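Local coordinates for protein N-(5'-phosphoribosyl)anthranilate isomerase (Pyrococcus furiosus, PDB 4AAJ) that catalyses the isomerisation of N-(5-phospho-beta-D-ribosyl)anthranilate to 1-(2-carboxyphenylamino)-1-deoxy-D-ribulose 5-phosphate, the third of five steps from chorismate to L-tryptophan, at residues E32-V37 against R62-N67; E38-A43 against L215-V220; P71-S76 against G115-K120; K120-P125 against L139-R144. All blocks are in the same frame, centred on the assembly; numbering follows the deposited sequence.

Contact 1 of 4, residues E32-V37 against R62-N67; sequences EELEIV and REIIEN. With SO4 (sulfate ion), chain D.
Leu34 reaches Ile64 because its chi1 of 174° turns CG away from its own backbone nitrogen and chi2 of 64° then sends CD2 out to the neighbouring helix. That single methyl does the touching: CD2 of Leu34 lies 3.4 Å from the carbonyl O of Ile64 and 4.2 Å from the branch methyl CG2 of Ile64. On its other flank Leu34 CD2 meets CB of Asn67 at 4.2 Å, near the end of helix 58-67. A branched aliphatic residue suits the place, since one arm fits between a carbonyl and two side chains while Ile28 and Ser68 add to the packing around Leu34. Two residues earlier, the backbone N of Glu32 donates to O3 of a sulfate at 2.7 Å, with 148° at the hydrogen; Leu31 N and Lys60 NZ bind the same ion, which probably came from the crystallisation liquor. Two outer helices of the barrel thus meet through dispersion forces, and the backbone N-H groups at the helix start and the lysine probably favour an anion there.

Contact 2 of 4, residues E38-A43 against L215-V220; sequences EKHADA and LVEEFV
His40 and Val220 meet where the turn leading into strand 43-47 of the TIM barrel packs on the C-terminal helix 213-225, the helix that follows the eighth strand and lies beside the first helix of the closed ring. The tight part is on the Val220 side. Its CG1 comes to 3.4 Å from the carbonyl O of His40 and 4.0 Å from CB of His40, while the Val220 side chain also rests on Val23 of the first strand. A beta-branched residue is apt here: with CG1 anti to the backbone N (chi1 176°), one methyl faces the turn and the compact side chain stays buried.

The looser side is formed by the exposed His40 ring and the partly exposed Glu217. The imidazole lies against the aliphatic part of the glutamate, with NE2 of His40 3.5 Å from CG of Glu217, and ring and carboxylate planes stand 71° apart. Bent at chi2 (-83°), the Glu217 chain keeps its acid group off the ring and in a salt bridge from OE2 to Arg221 NH1, one turn on. CB of Lys39 covers part of one imidazole face. The imidazole therefore meets the aliphatic stem of Glu217 and not its carboxylate: NE2 of His40 and OE2 of Glu217 remain 5.1 Å apart.

Contact 3 of 4, residues P71-S76 against G115-K120; sequences PVFLVS and GVFVMK
Phe73 meets Phe117 and Met119 inside the eight-stranded parallel barrel, where strands 72-76 and 117-123 are separated in the sheet by strand 95-98. Their backbones make no direct sheet pairing, the closest CA atoms being those of Phe73 and Met119, and the interior side chains bridge the gap.

Met119 can be followed outward from its backbone. Its CB packs on CE2 of Phe73 at 3.8 Å. CG continues anti to the backbone N (chi1 180°) and leads to SD, which lies 5.3 Å from the centroid of the Phe73 ring, obliquely placed, in a Met-aromatic contact. A bend at chi3 (60°) then brings the terminal methyl back over the ring: CE sits 4.1 Å from the centroid of Phe73, close to the ring normal, as a CH-pi contact. The flexible, unbranched thioether suits this folded course, and its CE methyl provides the hydrogens for the aromatic face.

Phe117 approaches from another side, its ring plane turned 82° from that of Phe73 and the centroids 6.0 Å apart. Tyr95, on the intervening strand, also meets the Phe73 ring. Large apolar side chains suit the place, since side chains from both strands together fill the gap between non-adjacent strands. Between the two phenylalanines the closest approach is CE2 of Phe73 to CD1 of Phe117, at 3.8 Å.

Contact 4 of 4, residues K120-P125 against L139-R144; sequences KAFRVP and LSEISR
Phe122 takes CG1 of Ile142 almost squarely over the middle of its ring, 3.7 Å from the centroid and 7° off the normal. This is a CH-pi contact, made by the methylene of the longer isoleucine branch. Glu141 comes from another direction: its OE2 lies at the ring edge, close to the plane, 3.6 Å from CD2 of Phe122. An aromatic residue suits both neighbours, for its electron-rich face receives an aliphatic C-H while its edge, carrying partial positive charge, faces a carboxylate oxygen.

These positions follow from the torsions. Phe122 holds CG anti to its carbonyl carbon (chi1 -66°), and the extended Glu141 chain, starting with chi1 at -167°, runs alongside the ring in the opposite sense. Strand 117-123 and helix 131-144 are successive elements of one beta-alpha-beta unit in the TIM barrel, so the contact seats the helix on the strand that precedes it.

Farther out, Val150 on the next strand touches both Phe122 and Ile142, and Leu138 adds to the packing on the phenyl ring. Val170 of helix 165-173 meets Ile142 as well. Lys120 makes cation-pi contacts with Phe122 and Tyr145, and its NZ stays 6.4 Å from OE2 of Glu141.

In the fold
From the N terminus, contact 1 closes the first loop, pairing helix 31-38 with helix 58-67 across strand 43-47. Before that loop is complete the chain passes through 38-43, whose partner comes only at 215-220, so contacts 1 and 2 cross; contact 2 brings the final helix against the loop before the second strand, near where the barrel closes between its first and last strands. Contacts 3 and 4 are nested inside its long loop. Contact 3 joins strands 72-76 and 117-123 within the barrel, and contact 4 follows in series, seating helix 131-144 outside strand 117-123. They share Lys120. Val72 touches Ile64 and Ile65, linking contact 3 to contact 1, while Ala43 packs on Phe73 and so joins contact 2 to contact 3.

Contact 1 of 4, residues E32-V37 against R62-N67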
loop_
_atom_site.group_PDB
_atom_site.type_symbol
_atom_site.label_atom_id
_atom_site.label_comp_id
_atom_site.label_asym_id
_atom_site.label_seq_id
_atom_site.Cartn_x
_atom_site.Cartn_y
_atom_site.Cartn_z
ATOM N N GLU A 32 -16.581 10.566 -1.873
ATOM C CA GLU A 32 -16.047 11.928 -1.956
ATOM C C GLU A 32 -14.514 11.932 -1.981
ATOM O O GLU A 32 -13.894 12.596 -2.814
ATOM C CB GLU A 32 -16.585 12.789 -0.798
ATOM C CG GLU A 32 -16.295 14.279 -0.918
ATOM C CD GLU A 32 -17.118 14.984 -1.995
ATOM O OE1 GLU A 32 -17.881 14.317 -2.733
ATOM O OE2 GLU A 32 -16.996 16.225 -2.103
ATOM N N GLU A 33 -13.911 11.161 -1.079
ATOM C CA GLU A 33 -12.457 11.024 -1.034
ATOM C C GLU A 33 -11.922 10.307 -2.277
ATOM O O GLU A 33 -10.840 10.613 -2.745
ATOM C CB GLU A 33 -12.035 10.290 0.237
ATOM C CG GLU A 33 -11.913 11.198 1.453
ATOM C CD GLU A 33 -11.528 10.438 2.708
ATOM O OE1 GLU A 33 -12.170 9.413 3.000
ATOM O OE2 GLU A 33 -10.590 10.870 3.411
ATOM N N LEU A 34 -12.703 9.369 -2.807
ATOM C CA LEU A 34 -12.348 8.703 -4.063
ATOM C C LEU A 34 -12.171 9.726 -5.189
ATOM O O LEU A 34 -11.173 9.707 -5.896
ATOM C CB LEU A 34 -13.387 7.634 -4.432
ATOM C CG LEU A 34 -13.234 6.942 -5.799
ATOM C CD1 LEU A 34 -11.930 6.142 -5.874
ATOM C CD2 LEU A 34 -14.418 6.041 -6.086
ATOM N N GLU A 35 -13.132 10.637 -5.324
ATOM C CA GLU A 35 -13.072 11.660 -6.371
ATOM C C GLU A 35 -11.823 12.532 -6.279
ATOM O O GLU A 35 -11.190 12.821 -7.286
ATOM C CB GLU A 35 -14.348 12.502 -6.357
ATOM C CG GLU A 35 -15.535 11.760 -6.953
ATOM C CD GLU A 35 -16.878 12.376 -6.610
ATOM O OE1 GLU A 35 -16.916 13.372 -5.851
ATOM O OE2 GLU A 35 -17.902 11.851 -7.102
ATOM N N ILE A 36 -11.475 12.929 -5.062
ATOM C CA ILE A 36 -10.261 13.691 -4.785
ATOM C C ILE A 36 -8.989 12.945 -5.231
ATOM O O ILE A 36 -8.167 13.506 -5.963
ATOM C CB ILE A 36 -10.184 14.073 -3.283
ATOM C CG1 ILE A 36 -11.429 14.878 -2.869
ATOM C CG2 ILE A 36 -8.918 14.859 -2.989
ATOM C CD1 ILE A 36 -11.666 14.955 -1.370
ATOM N N VAL A 37 -8.841 11.685 -4.808
ATOM C CA VAL A 37 -7.634 10.904 -5.119
ATOM C C VAL A 37 -7.574 10.472 -6.591
ATOM O O VAL A 37 -6.499 10.442 -7.191
ATOM C CB VAL A 37 -7.414 9.704 -4.141
ATOM C CG1 VAL A 37 -7.421 10.184 -2.697
ATOM C CG2 VAL A 37 -8.451 8.611 -4.336
ATOM N N ARG A 62 -17.441 -1.788 -1.375
ATOM C CA ARG A 62 -18.095 -2.144 -2.641
ATOM C C ARG A 62 -18.387 -0.911 -3.491
ATOM O O ARG A 62 -18.091 -0.900 -4.706
ATOM C CB ARG A 62 -19.399 -2.869 -2.333
ATOM C CG ARG A 62 -19.822 -3.956 -3.298
ATOM C CD ARG A 62 -20.487 -5.102 -2.531
ATOM N NE ARG A 62 -21.503 -4.674 -1.558
ATOM C CZ ARG A 62 -21.805 -5.319 -0.426
ATOM N NH1 ARG A 62 -21.166 -6.430 -0.077
ATOM N NH2 ARG A 62 -22.750 -4.840 0.378
ATOM N N GLU A 63 -18.961 0.118 -2.866
ATOM C CA GLU A 63 -19.263 1.389 -3.552
ATOM C C GLU A 63 -18.027 2.083 -4.107
ATOM O O GLU A 63 -18.050 2.623 -5.217
ATOM C CB GLU A 63 -19.944 2.359 -2.607
ATOM C CG GLU A 63 -21.337 1.941 -2.203
ATOM C CD GLU A 63 -21.942 2.852 -1.155
ATOM O OE1 GLU A 63 -21.406 3.958 -0.910
ATOM O OE2 GLU A 63 -22.973 2.456 -0.584
ATOM N N ILE A 64 -16.954 2.091 -3.325
ATOM C CA ILE A 64 -15.728 2.775 -3.745
ATOM C C ILE A 64 -15.109 2.007 -4.911
ATOM O O ILE A 64 -14.719 2.626 -5.920
ATOM C CB ILE A 64 -14.748 2.964 -2.571
ATOM C CG1 ILE A 64 -15.217 4.132 -1.690
ATOM C CG2 ILE A 64 -13.341 3.280 -3.058
ATOM C CD1 ILE A 64 -14.728 4.060 -0.255
ATOM N N ILE A 65 -15.047 0.683 -4.779
ATOM C CA ILE A 65 -14.481 -0.199 -5.819
ATOM C C ILE A 65 -15.255 -0.090 -7.141
ATOM O O ILE A 65 -14.653 0.066 -8.211
ATOM C CB ILE A 65 -14.408 -1.664 -5.335
ATOM C CG1 ILE A 65 -13.373 -1.770 -4.192
ATOM C CG2 ILE A 65 -14.104 -2.621 -6.488
ATOM C CD1 ILE A 65 -13.384 -3.097 -3.452
ATOM N N GLU A 66 -16.581 -0.172 -7.067
ATOM C CA GLU A 66 -17.390 -0.169 -8.285
ATOM C C GLU A 66 -17.378 1.167 -9.032
ATOM O O GLU A 66 -17.696 1.199 -10.233
ATOM C CB GLU A 66 -18.829 -0.601 -7.982
ATOM C CG GLU A 66 -19.651 0.485 -7.304
ATOM C CD GLU A 66 -21.010 0.015 -6.833
ATOM O OE1 GLU A 66 -21.438 -1.096 -7.223
ATOM O OE2 GLU A 66 -21.649 0.786 -6.071
ATOM N N ASN A 67 -17.046 2.256 -8.341
ATOM C CA ASN A 67 -17.099 3.597 -8.934
ATOM C C ASN A 67 -15.740 4.180 -9.320
ATOM O O ASN A 67 -15.652 5.287 -9.862
ATOM C CB ASN A 67 -17.817 4.548 -7.981
ATOM C CG ASN A 67 -19.302 4.290 -7.940
ATOM O OD1 ASN A 67 -19.861 3.875 -6.914
ATOM N ND2 ASN A 67 -19.952 4.499 -9.071
HETATM S S SO4 D . -19.875 9.522 0.276
HETATM O O1 SO4 D . -19.618 8.071 0.104
HETATM O O2 SO4 D . -21.090 9.870 -0.490
HETATM O O3 SO4 D . -18.763 10.352 -0.222
HETATM O O4 SO4 D . -20.077 9.791 1.720
#

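Contact 2 of 4, residues E38-A43 against L215-V220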
loop_
_atom_site.group_PDB
_atom_site.type_symbol
_atom_site.label_atom_id
_atom_site.label_comp_id
_atom_site.label_asym_id
_atom_site.label_seq_id
_atom_site.Cartn_x
_atom_site.Cartn_y
_atom_site.Cartn_z
ATOM N N GLU A 38 -8.737 10.171 -7.168
ATOM C CA GLU A 38 -8.866 9.815 -8.584
ATOM C C GLU A 38 -8.306 10.858 -9.538
ATOM O O GLU A 38 -7.946 10.527 -10.665
ATOM C CB GLU A 38 -10.329 9.630 -8.942
ATOM C CG GLU A 38 -10.798 8.198 -8.980
ATOM C CD GLU A 38 -12.250 8.113 -9.376
ATOM O OE1 GLU A 38 -12.971 9.126 -9.235
ATOM O OE2 GLU A 38 -12.672 7.038 -9.827
ATOM N N LYS A 39 -8.259 12.112 -9.095
ATOM C CA LYS A 39 -7.774 13.213 -9.934
ATOM C C LYS A 39 -6.288 13.106 -10.272
ATOM O O LYS A 39 -5.889 13.418 -11.397
ATOM C CB LYS A 39 -8.074 14.572 -9.292
ATOM C CG LYS A 39 -9.538 14.976 -9.362
ATOM C CD LYS A 39 -9.707 16.487 -9.279
ATOM C CE LYS A 39 -11.170 16.893 -9.404
ATOM N NZ LYS A 39 -11.992 16.478 -8.230
ATOM N N HIS A 40 -5.479 12.658 -9.307
ATOM C CA HIS A 40 -4.018 12.672 -9.458
ATOM C C HIS A 40 -3.293 11.378 -9.142
ATOM O O HIS A 40 -2.214 11.134 -9.675
ATOM C CB HIS A 40 -3.407 13.820 -8.648
ATOM C CG HIS A 40 -3.881 15.195 -9.074
ATOM N ND1 HIS A 40 -3.675 15.683 -10.315
ATOM C CD2 HIS A 40 -4.555 16.192 -8.368
ATOM C CE1 HIS A 40 -4.200 16.922 -10.403
ATOM N NE2 HIS A 40 -4.737 17.232 -9.211
ATOM N N ALA A 41 -3.872 10.534 -8.289
ATOM C CA ALA A 41 -3.201 9.290 -7.858
ATOM C C ALA A 41 -3.287 8.130 -8.850
ATOM O O ALA A 41 -4.207 8.052 -9.668
ATOM C CB ALA A 41 -3.727 8.854 -6.502
ATOM N N ASP A 42 -2.328 7.211 -8.757
ATOM C CA ASP A 42 -2.316 6.013 -9.589
ATOM C C ASP A 42 -3.171 4.890 -8.991
ATOM O O ASP A 42 -3.668 4.015 -9.697
ATOM C CB ASP A 42 -0.879 5.525 -9.788
ATOM C CG ASP A 42 0.002 6.557 -10.492
ATOM O OD1 ASP A 42 -0.334 6.936 -11.633
ATOM O OD2 ASP A 42 1.008 6.996 -9.895
ATOM N N ALA A 43 -3.313 4.906 -7.673
ATOM C CA ALA A 43 -4.098 3.882 -6.987
ATOM C C ALA A 43 -4.578 4.412 -5.648
ATOM O O ALA A 43 -4.067 5.412 -5.140
ATOM C CB ALA A 43 -3.287 2.595 -6.803
ATOM N N LEU A 215 -3.387 18.990 -0.304
ATOM C CA LEU A 215 -2.287 18.126 0.145
ATOM C C LEU A 215 -2.065 16.958 -0.821
ATOM O O LEU A 215 -0.924 16.670 -1.191
ATOM C CB LEU A 215 -2.499 17.633 1.584
ATOM C CG LEU A 215 -2.465 18.655 2.735
ATOM C CD1 LEU A 215 -2.606 17.954 4.078
ATOM C CD2 LEU A 215 -1.211 19.523 2.723
ATOM N N VAL A 216 -3.158 16.315 -1.240
ATOM C CA VAL A 216 -3.117 15.239 -2.243
ATOM C C VAL A 216 -2.411 15.702 -3.519
ATOM O O VAL A 216 -1.445 15.074 -3.960
ATOM C CB VAL A 216 -4.536 14.696 -2.568
ATOM C CG1 VAL A 216 -4.523 13.794 -3.800
ATOM C CG2 VAL A 216 -5.115 13.949 -1.375
ATOM N N GLU A 217 -2.881 16.812 -4.091
ATOM C CA GLU A 217 -2.318 17.357 -5.330
ATOM C C GLU A 217 -0.831 17.700 -5.189
ATOM O O GLU A 217 -0.034 17.397 -6.077
ATOM C CB GLU A 217 -3.126 18.583 -5.786
ATOM C CG GLU A 217 -2.725 19.167 -7.136
ATOM C CD GLU A 217 -1.531 20.107 -7.050
ATOM O OE1 GLU A 217 -1.416 20.855 -6.049
ATOM O OE2 GLU A 217 -0.705 20.102 -7.989
ATOM N N GLU A 218 -0.473 18.328 -4.069
ATOM C CA GLU A 218 0.911 18.702 -3.772
ATOM C C GLU A 218 1.811 17.477 -3.606
ATOM O O GLU A 218 2.890 17.408 -4.203
ATOM C CB GLU A 218 0.961 19.560 -2.508
ATOM C CG GLU A 218 2.305 20.215 -2.235
ATOM C CD GLU A 218 2.395 20.799 -0.836
ATOM O OE1 GLU A 218 1.358 20.863 -0.139
ATOM O OE2 GLU A 218 3.510 21.194 -0.430
ATOM N N PHE A 219 1.362 16.515 -2.797
ATOM C CA PHE A 219 2.128 15.292 -2.574
ATOM C C PHE A 219 2.418 14.569 -3.884
ATOM O O PHE A 219 3.562 14.204 -4.155
ATOM C CB PHE A 219 1.399 14.344 -1.613
ATOM C CG PHE A 219 2.201 13.119 -1.249
ATOM C CD1 PHE A 219 2.227 12.007 -2.089
ATOM C CD2 PHE A 219 2.935 13.082 -0.069
ATOM C CE1 PHE A 219 2.972 10.883 -1.759
ATOM C CE2 PHE A 219 3.677 11.958 0.264
ATOM C CZ PHE A 219 3.692 10.858 -0.580
ATOM N N VAL A 220 1.377 14.356 -4.683
ATOM C CA VAL A 220 1.514 13.625 -5.939
ATOM C C VAL A 220 2.465 14.372 -6.876
ATOM O O VAL A 220 3.399 13.776 -7.414
ATOM C CB VAL A 220 0.144 13.356 -6.609
ATOM C CG1 VAL A 220 0.316 12.677 -7.960
ATOM C CG2 VAL A 220 -0.732 12.493 -5.711
#

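Contact 3 of 4, residues P71-S76 against G115-K120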
loop_
_atom_site.group_PDB
_atom_site.type_symbol
_atom_site.label_atom_id
_atom_site.label_comp_id
_atom_site.label_asym_id
_atom_site.label_seq_id
_atom_site.Cartn_x
_atom_site.Cartn_y
_atom_site.Cartn_z
ATOM N N PRO A 71 -7.114 1.625 -9.738
ATOM C CA PRO A 71 -7.109 0.445 -8.871
ATOM C C PRO A 71 -7.389 0.815 -7.415
ATOM O O PRO A 71 -6.793 1.753 -6.880
ATOM C CB PRO A 71 -5.679 -0.077 -9.019
ATOM C CG PRO A 71 -5.334 0.292 -10.435
ATOM C CD PRO A 71 -5.934 1.654 -10.632
ATOM N N VAL A 72 -8.306 0.071 -6.807
ATOM C CA VAL A 72 -8.590 0.218 -5.383
ATOM C C VAL A 72 -8.140 -1.056 -4.671
ATOM O O VAL A 72 -8.663 -2.148 -4.907
ATOM C CB VAL A 72 -10.097 0.459 -5.141
ATOM C CG1 VAL A 72 -10.408 0.552 -3.637
ATOM C CG2 VAL A 72 -10.533 1.734 -5.831
ATOM N N PHE A 73 -7.146 -0.913 -3.806
ATOM C CA PHE A 73 -6.663 -2.044 -3.036
ATOM C C PHE A 73 -7.589 -2.294 -1.840
ATOM O O PHE A 73 -7.904 -1.371 -1.111
ATOM C CB PHE A 73 -5.231 -1.780 -2.572
ATOM C CG PHE A 73 -4.205 -2.021 -3.659
ATOM C CD1 PHE A 73 -3.949 -1.046 -4.625
ATOM C CD2 PHE A 73 -3.534 -3.237 -3.728
ATOM C CE1 PHE A 73 -3.024 -1.289 -5.655
ATOM C CE2 PHE A 73 -2.603 -3.486 -4.740
ATOM C CZ PHE A 73 -2.357 -2.508 -5.704
ATOM N N LEU A 74 -8.017 -3.538 -1.677
ATOM C CA LEU A 74 -8.690 -3.962 -0.437
ATOM C C LEU A 74 -7.587 -4.264 0.581
ATOM O O LEU A 74 -6.836 -5.226 0.420
ATOM C CB LEU A 74 -9.535 -5.194 -0.720
ATOM C CG LEU A 74 -10.500 -5.677 0.366
ATOM C CD1 LEU A 74 -11.635 -4.666 0.472
ATOM C CD2 LEU A 74 -11.011 -7.070 0.010
ATOM N N VAL A 75 -7.473 -3.414 1.605
ATOM C CA VAL A 75 -6.329 -3.429 2.532
ATOM C C VAL A 75 -6.809 -4.044 3.831
ATOM O O VAL A 75 -7.812 -3.599 4.374
ATOM C CB VAL A 75 -5.841 -2.000 2.832
ATOM C CG1 VAL A 75 -4.632 -1.999 3.761
ATOM C CG2 VAL A 75 -5.520 -1.242 1.537
ATOM N N SER A 76 -6.110 -5.052 4.329
ATOM C CA SER A 76 -6.544 -5.677 5.574
ATOM C C SER A 76 -5.409 -6.393 6.306
ATOM O O SER A 76 -4.402 -6.790 5.697
ATOM C CB SER A 76 -7.650 -6.673 5.275
ATOM O OG SER A 76 -8.258 -7.160 6.474
ATOM N N GLY A 115 -7.871 -14.281 -9.335
ATOM C CA GLY A 115 -7.151 -13.425 -10.274
ATOM C C GLY A 115 -6.841 -12.041 -9.726
ATOM O O GLY A 115 -6.644 -11.096 -10.490
ATOM N N VAL A 116 -6.814 -11.910 -8.400
ATOM C CA VAL A 116 -6.467 -10.639 -7.768
ATOM C C VAL A 116 -4.981 -10.332 -7.888
ATOM O O VAL A 116 -4.146 -11.244 -7.892
ATOM C CB VAL A 116 -6.883 -10.567 -6.277
ATOM C CG1 VAL A 116 -8.399 -10.483 -6.140
ATOM C CG2 VAL A 116 -6.324 -11.739 -5.472
ATOM N N PHE A 117 -4.671 -9.049 -8.036
ATOM C CA PHE A 117 -3.305 -8.544 -7.916
ATOM C C PHE A 117 -3.001 -8.385 -6.428
ATOM O O PHE A 117 -3.762 -7.745 -5.714
ATOM C CB PHE A 117 -3.221 -7.194 -8.617
ATOM C CG PHE A 117 -1.855 -6.555 -8.586
ATOM C CD1 PHE A 117 -1.376 -5.933 -7.429
ATOM C CD2 PHE A 117 -1.068 -6.527 -9.739
ATOM C CE1 PHE A 117 -0.128 -5.326 -7.402
ATOM C CE2 PHE A 117 0.183 -5.909 -9.722
ATOM C CZ PHE A 117 0.652 -5.307 -8.561
ATOM N N VAL A 118 -1.893 -8.963 -5.973
ATOM C CA VAL A 118 -1.571 -8.979 -4.546
ATOM C C VAL A 118 -0.364 -8.129 -4.188
ATOM O O VAL A 118 0.764 -8.383 -4.652
ATOM C CB VAL A 118 -1.333 -10.416 -4.019
ATOM C CG1 VAL A 118 -1.043 -10.382 -2.518
ATOM C CG2 VAL A 118 -2.537 -11.307 -4.297
ATOM N N MET A 119 -0.590 -7.131 -3.335
ATOM C CA MET A 119 0.519 -6.404 -2.757
ATOM C C MET A 119 0.662 -6.879 -1.326
ATOM O O MET A 119 -0.319 -6.912 -0.576
ATOM C CB MET A 119 0.304 -4.897 -2.815
ATOM C CG MET A 119 1.463 -4.119 -2.197
ATOM S SD MET A 119 1.679 -2.464 -2.870
ATOM C CE MET A 119 0.075 -1.783 -2.455
ATOM N N LYS A 120 1.863 -7.308 -0.960
ATOM C CA LYS A 120 2.103 -7.718 0.422
ATOM C C LYS A 120 3.005 -6.719 1.128
ATOM O O LYS A 120 3.991 -6.244 0.556
ATOM C CB LYS A 120 2.667 -9.151 0.542
ATOM C CG LYS A 120 3.002 -9.480 2.003
ATOM C CD LYS A 120 3.208 -10.945 2.328
ATOM C CE LYS A 120 3.954 -11.063 3.654
ATOM N NZ LYS A 120 3.069 -11.000 4.851
#

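Contact 4 of 4, residues K120-P125 against L139-R144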
loop_
_atom_site.group_PDB
_atom_site.type_symbol
_atom_site.label_atom_id
_atom_site.label_comp_id
_atom_site.label_asym_id
_atom_site.label_seq_id
_atom_site.Cartn_x
_atom_site.Cartn_y
_atom_site.Cartn_z
ATOM N N LYS A 120 1.863 -7.308 -0.960
ATOM C CA LYS A 120 2.103 -7.718 0.422
ATOM C C LYS A 120 3.005 -6.719 1.128
ATOM O O LYS A 120 3.991 -6.244 0.556
ATOM C CB LYS A 120 2.667 -9.151 0.542
ATOM C CG LYS A 120 3.002 -9.480 2.003
ATOM C CD LYS A 120 3.208 -10.945 2.328
ATOM C CE LYS A 120 3.954 -11.063 3.654
ATOM N NZ LYS A 120 3.069 -11.000 4.851
ATOM N N ALA A 121 2.647 -6.402 2.369
ATOM C CA ALA A 121 3.384 -5.476 3.220
ATOM C C ALA A 121 4.428 -6.181 4.066
ATOM O O ALA A 121 4.146 -7.211 4.688
ATOM C CB ALA A 121 2.422 -4.728 4.132
ATOM N N PHE A 122 5.630 -5.616 4.086
ATOM C CA PHE A 122 6.717 -6.125 4.911
ATOM C C PHE A 122 7.241 -4.983 5.779
ATOM O O PHE A 122 7.473 -3.867 5.298
ATOM C CB PHE A 122 7.838 -6.714 4.039
ATOM C CG PHE A 122 7.438 -7.947 3.264
ATOM C CD1 PHE A 122 6.846 -7.836 2.003
ATOM C CD2 PHE A 122 7.673 -9.223 3.776
ATOM C CE1 PHE A 122 6.491 -8.968 1.278
ATOM C CE2 PHE A 122 7.319 -10.358 3.056
ATOM C CZ PHE A 122 6.722 -10.230 1.803
ATOM N N ARG A 123 7.418 -5.261 7.068
ATOM C CA ARG A 123 7.975 -4.275 7.980
ATOM C C ARG A 123 9.489 -4.168 7.792
ATOM O O ARG A 123 10.195 -5.177 7.719
ATOM C CB ARG A 123 7.615 -4.612 9.441
ATOM C CG ARG A 123 8.326 -3.761 10.490
ATOM C CD ARG A 123 7.873 -2.304 10.464
ATOM N NE ARG A 123 6.837 -2.015 11.457
ATOM C CZ ARG A 123 6.023 -0.961 11.411
ATOM N NH1 ARG A 123 6.105 -0.089 10.411
ATOM N NH2 ARG A 123 5.116 -0.786 12.364
ATOM N N VAL A 124 9.977 -2.937 7.676
ATOM C CA VAL A 124 11.411 -2.681 7.761
ATOM C C VAL A 124 11.715 -2.145 9.165
ATOM O O VAL A 124 10.852 -1.513 9.790
ATOM C CB VAL A 124 11.925 -1.708 6.666
ATOM C CG1 VAL A 124 11.712 -2.291 5.272
ATOM C CG2 VAL A 124 11.278 -0.335 6.780
ATOM N N PRO A 125 12.930 -2.412 9.673
ATOM C CA PRO A 125 13.352 -1.919 10.994
ATOM C C PRO A 125 13.286 -0.387 11.136
ATOM O O PRO A 125 13.552 0.339 10.180
ATOM C CB PRO A 125 14.811 -2.388 11.089
ATOM C CG PRO A 125 14.898 -3.575 10.189
ATOM C CD PRO A 125 13.938 -3.303 9.062
ATOM N N LEU A 139 14.727 -9.719 1.869
ATOM C CA LEU A 139 14.652 -10.238 0.496
ATOM C C LEU A 139 14.368 -11.740 0.405
ATOM O O LEU A 139 13.616 -12.173 -0.469
ATOM C CB LEU A 139 15.898 -9.863 -0.315
ATOM C CG LEU A 139 15.996 -8.414 -0.810
ATOM C CD1 LEU A 139 17.431 -8.085 -1.204
ATOM C CD2 LEU A 139 15.048 -8.125 -1.970
ATOM N N SER A 140 14.955 -12.532 1.301
ATOM C CA SER A 140 14.638 -13.966 1.349
ATOM C C SER A 140 13.239 -14.194 1.915
ATOM O O SER A 140 12.556 -15.144 1.534
ATOM C CB SER A 140 15.683 -14.751 2.150
ATOM O OG SER A 140 15.851 -14.207 3.445
ATOM N N GLU A 141 12.823 -13.310 2.820
ATOM C CA GLU A 141 11.472 -13.309 3.383
ATOM C C GLU A 141 10.441 -12.999 2.288
ATOM O O GLU A 141 9.365 -13.600 2.253
ATOM C CB GLU A 141 11.406 -12.277 4.509
ATOM C CG GLU A 141 10.185 -12.328 5.414
ATOM C CD GLU A 141 10.210 -11.218 6.459
ATOM O OE1 GLU A 141 11.299 -10.940 7.017
ATOM O OE2 GLU A 141 9.143 -10.615 6.716
ATOM N N ILE A 142 10.802 -12.076 1.394
ATOM C CA ILE A 142 9.992 -11.675 0.237
ATOM C C ILE A 142 9.881 -12.793 -0.819
ATOM O O ILE A 142 8.783 -13.105 -1.283
ATOM C CB ILE A 142 10.530 -10.353 -0.371
ATOM C CG1 ILE A 142 10.207 -9.171 0.561
ATOM C CG2 ILE A 142 9.985 -10.099 -1.772
ATOM C CD1 ILE A 142 11.016 -7.917 0.294
ATOM N N SER A 143 11.011 -13.406 -1.179
ATOM C CA SER A 143 11.023 -14.480 -2.181
ATOM C C SER A 143 10.241 -15.733 -1.742
ATOM O O SER A 143 9.961 -16.607 -2.561
ATOM C CB SER A 143 12.465 -14.834 -2.592
ATOM O OG SER A 143 13.198 -15.389 -1.510
ATOM N N ARG A 144 9.892 -15.804 -0.459
ATOM C CA ARG A 144 9.052 -16.871 0.099
ATOM C C ARG A 144 7.573 -16.723 -0.304
ATOM O O ARG A 144 6.877 -17.714 -0.535
ATOM C CB ARG A 144 9.198 -16.889 1.622
ATOM C CG ARG A 144 8.417 -17.973 2.349
ATOM C CD ARG A 144 8.594 -17.834 3.852
ATOM N NE ARG A 144 7.408 -18.264 4.593
ATOM C CZ ARG A 144 7.182 -17.993 5.877
ATOM N NH1 ARG A 144 8.059 -17.284 6.580
ATOM N NH2 ARG A 144 6.075 -18.430 6.461
#